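Local coordinates for protein leucine aminopeptidase (Legionella pneumophila, PDB 5GNE) that probably acts as a zinc-dependent aminopeptidase, removing residues one at a time from the N-terminal end of peptides, at residues I230-Y235 with A367-L372. Sequence-based numbering, arbitrary orientation.
Sequences IYFIAY and AFIVEL
Ile369 reaches from the C-terminal helix 355-373 with a single methyl, CD1, which abuts both Ile230 and Phe232 of strand 230-235. Its longer CG1-CD1 branch is extended, with CD1 anti to CA (chi2 177°), and so lets an isoleucine bridge the helix-to-strand gap, 7.7 Å between the CA atoms of Ile230 and Ile369. On the Ile230 side the branch methyl CG2 does the touching, 4.0 Å from Ile369 CD1, the two side chains meeting at a slant. Toward Phe232 the two side chains cross at about a right angle, and the methyl meets the CZ-CE2 part of the ring obliquely; Phe232 CZ lies 3.9 Å from Ile369 CD1. Residues two apart on a strand face the same side, so Ile230 and Phe232 can share one partner. Beta-branched isoleucine suits the strand, while the long phenylalanine brings its far end to a helix that its CB does not face. Met215 of helix 202-221 touches both Phe232 and Ile369, adding to the apolar layer on this side of the central sheet of this M28 peptidase fold, away from the zinc sites. With purely apolar groups meeting in a buried place, the contact rests on dispersion and exclusion of water.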
ATOM      1  N   ILE A 230      -4.863  -9.766  12.382  1.00 38.79           N
ATOM      2  CA  ILE A 230      -4.980  -8.647  11.478  1.00 37.88           C
ATOM      3  C   ILE A 230      -3.656  -7.929  11.453  1.00 36.75           C
ATOM      4  O   ILE A 230      -3.163  -7.510  12.484  1.00 41.36           O
ATOM      5  CB  ILE A 230      -6.059  -7.646  11.933  1.00 39.84           C
ATOM      6  CG1 ILE A 230      -7.336  -8.387  12.294  1.00 45.64           C
ATOM      7  CG2 ILE A 230      -6.300  -6.594  10.845  1.00 42.20           C
ATOM      8  CD1 ILE A 230      -7.866  -9.303  11.203  1.00 42.36           C
ATOM      9  N   TYR A 231      -3.095  -7.753  10.272  1.00 37.42           N
ATOM     10  CA  TYR A 231      -1.859  -7.001  10.143  1.00 35.29           C
ATOM     11  C   TYR A 231      -2.104  -5.576   9.694  1.00 37.30           C
ATOM     12  O   TYR A 231      -2.953  -5.292   8.820  1.00 35.37           O
ATOM     13  CB  TYR A 231      -0.899  -7.676   9.147  1.00 35.97           C
ATOM     14  CG  TYR A 231      -0.249  -8.932   9.657  1.00 38.43           C
ATOM     15  CD1 TYR A 231      -0.904 -10.158   9.591  1.00 38.94           C
ATOM     16  CD2 TYR A 231       1.042  -8.897  10.181  1.00 40.87           C
ATOM     17  CE1 TYR A 231      -0.293 -11.326  10.068  1.00 45.52           C
ATOM     18  CE2 TYR A 231       1.657 -10.052  10.652  1.00 40.41           C
ATOM     19  CZ  TYR A 231       0.978 -11.260  10.594  1.00 42.03           C
ATOM     20  OH  TYR A 231       1.576 -12.404  11.054  1.00 50.93           O
ATOM     21  N   PHE A 232      -1.348  -4.668  10.274  1.00 31.14           N
ATOM     22  CA  PHE A 232      -1.347  -3.320   9.758  1.00 33.59           C
ATOM     23  C   PHE A 232       0.083  -2.996   9.380  1.00 33.79           C
ATOM     24  O   PHE A 232       0.989  -3.168  10.188  1.00 40.30           O
ATOM     25  CB  PHE A 232      -1.898  -2.330  10.769  1.00 32.49           C
ATOM     26  CG  PHE A 232      -3.317  -2.619  11.179  1.00 43.77           C
ATOM     27  CD1 PHE A 232      -3.581  -3.499  12.225  1.00 44.25           C
ATOM     28  CD2 PHE A 232      -4.381  -2.009  10.535  1.00 36.97           C
ATOM     29  CE1 PHE A 232      -4.885  -3.770  12.609  1.00 39.51           C
ATOM     30  CE2 PHE A 232      -5.677  -2.275  10.908  1.00 36.06           C
ATOM     31  CZ  PHE A 232      -5.934  -3.152  11.948  1.00 37.72           C
ATOM     32  N   ILE A 233       0.280  -2.573   8.135  1.00 35.06           N
ATOM     33  CA  ILE A 233       1.600  -2.373   7.588  1.00 28.78           C
ATOM     34  C   ILE A 233       1.851  -0.984   7.009  1.00 31.41           C
ATOM     35  O   ILE A 233       1.030  -0.419   6.293  1.00 41.20           O
ATOM     36  CB  ILE A 233       1.910  -3.428   6.496  1.00 26.17           C
ATOM     37  CG1 ILE A 233       1.676  -4.843   7.052  1.00 28.72           C
ATOM     38  CG2 ILE A 233       3.340  -3.322   6.072  1.00 35.65           C
ATOM     39  CD1 ILE A 233       1.907  -5.945   6.086  1.00 26.07           C
ATOM     40  N   ALA A 234       3.001  -0.433   7.362  1.00 32.84           N
ATOM     41  CA  ALA A 234       3.548   0.771   6.738  1.00 30.25           C
ATOM     42  C   ALA A 234       4.747   0.444   5.823  1.00 32.58           C
ATOM     43  O   ALA A 234       5.858   0.156   6.312  1.00 38.48           O
ATOM     44  CB  ALA A 234       3.955   1.768   7.814  1.00 33.17           C
ATOM     45  N   TYR A 235       4.518   0.439   4.516  1.00 35.39           N
ATOM     46  CA  TYR A 235       5.572   0.132   3.558  1.00 37.78           C
ATOM     47  C   TYR A 235       6.563   1.268   3.412  1.00 42.64           C
ATOM     48  O   TYR A 235       6.187   2.427   3.206  1.00 36.42           O
ATOM     49  CB  TYR A 235       4.990  -0.191   2.165  1.00 31.38           C
ATOM     50  CG  TYR A 235       3.918  -1.260   2.172  1.00 32.62           C
ATOM     51  CD1 TYR A 235       4.233  -2.564   2.501  1.00 32.35           C
ATOM     52  CD2 TYR A 235       2.591  -0.958   1.881  1.00 32.04           C
ATOM     53  CE1 TYR A 235       3.261  -3.559   2.515  1.00 32.00           C
ATOM     54  CE2 TYR A 235       1.614  -1.950   1.891  1.00 26.78           C
ATOM     55  CZ  TYR A 235       1.954  -3.248   2.201  1.00 28.30           C
ATOM     56  OH  TYR A 235       0.991  -4.234   2.215  1.00 35.06           O
ATOM     57  N   ALA A 367     -15.415  -2.657   8.051  1.00 41.09           N
ATOM     58  CA  ALA A 367     -16.340  -3.685   7.546  1.00 36.49           C
ATOM     59  C   ALA A 367     -15.551  -4.877   6.959  1.00 42.31           C
ATOM     60  O   ALA A 367     -15.861  -6.065   7.198  1.00 34.92           O
ATOM     61  CB  ALA A 367     -17.267  -3.098   6.517  1.00 34.33           C
ATOM     62  N   PHE A 368     -14.528  -4.540   6.180  1.00 36.89           N
ATOM     63  CA  PHE A 368     -13.594  -5.519   5.648  1.00 36.90           C
ATOM     64  C   PHE A 368     -13.028  -6.402   6.761  1.00 43.05           C
ATOM     65  O   PHE A 368     -13.117  -7.623   6.710  1.00 47.19           O
ATOM     66  CB  PHE A 368     -12.495  -4.774   4.903  1.00 41.25           C
ATOM     67  CG  PHE A 368     -11.584  -5.647   4.101  1.00 43.84           C
ATOM     68  CD1 PHE A 368     -11.964  -6.122   2.854  1.00 44.99           C
ATOM     69  CD2 PHE A 368     -10.298  -5.913   4.559  1.00 33.65           C
ATOM     70  CE1 PHE A 368     -11.081  -6.904   2.099  1.00 43.81           C
ATOM     71  CE2 PHE A 368      -9.423  -6.684   3.823  1.00 37.33           C
ATOM     72  CZ  PHE A 368      -9.811  -7.176   2.586  1.00 43.77           C
ATOM     73  N   ILE A 369     -12.478  -5.763   7.785  1.00 44.43           N
ATOM     74  CA  ILE A 369     -11.906  -6.477   8.913  1.00 38.08           C
ATOM     75  C   ILE A 369     -12.946  -7.312   9.676  1.00 39.30           C
ATOM     76  O   ILE A 369     -12.678  -8.440  10.062  1.00 39.92           O
ATOM     77  CB  ILE A 369     -11.224  -5.508   9.874  1.00 42.77           C
ATOM     78  CG1 ILE A 369      -9.919  -4.990   9.273  1.00 37.13           C
ATOM     79  CG2 ILE A 369     -10.887  -6.188  11.176  1.00 44.65           C
ATOM     80  CD1 ILE A 369      -9.272  -3.976  10.159  1.00 36.88           C
ATOM     81  N   VAL A 370     -14.147  -6.786   9.877  1.00 38.27           N
ATOM     82  CA  VAL A 370     -15.143  -7.541  10.638  1.00 36.64           C
ATOM     83  C   VAL A 370     -15.660  -8.722   9.828  1.00 44.64           C
ATOM     84  O   VAL A 370     -15.722  -9.851  10.320  1.00 53.05           O
ATOM     85  CB  VAL A 370     -16.338  -6.655  11.077  1.00 41.65           C
ATOM     86  CG1 VAL A 370     -17.472  -7.507  11.623  1.00 42.48           C
ATOM     87  CG2 VAL A 370     -15.893  -5.659  12.128  1.00 33.33           C
ATOM     88  N   GLU A 371     -16.073  -8.483   8.594  1.00 44.10           N
ATOM     89  CA  GLU A 371     -16.706  -9.566   7.873  1.00 49.98           C
ATOM     90  C   GLU A 371     -15.722 -10.679   7.483  1.00 53.91           C
ATOM     91  O   GLU A 371     -16.113 -11.852   7.421  1.00 49.42           O
ATOM     92  CB  GLU A 371     -17.462  -9.032   6.674  1.00 37.93           C
ATOM     93  CG  GLU A 371     -18.564  -8.055   7.099  1.00 41.68           C
ATOM     94  CD  GLU A 371     -19.761  -8.740   7.744  1.00 48.27           C
ATOM     95  OE1 GLU A 371     -19.743  -9.972   7.895  1.00 49.13           O
ATOM     96  OE2 GLU A 371     -20.746  -8.055   8.084  1.00 49.14           O
ATOM     97  N   LEU A 372     -14.458 -10.335   7.248  1.00 41.67           N
ATOM     98  CA  LEU A 372     -13.440 -11.376   7.077  1.00 39.20           C
ATOM     99  C   LEU A 372     -12.960 -11.931   8.434  1.00 46.39           C
ATOM    100  O   LEU A 372     -12.735 -13.141   8.583  1.00 40.28           O
ATOM    101  CB  LEU A 372     -12.261 -10.832   6.281  1.00 31.97           C
ATOM    102  CG  LEU A 372     -12.495 -10.629   4.783  1.00 44.66           C
ATOM    103  CD1 LEU A 372     -11.296  -9.989   4.139  1.00 37.50           C
ATOM    104  CD2 LEU A 372     -12.734 -11.973   4.140  1.00 41.54           C
TER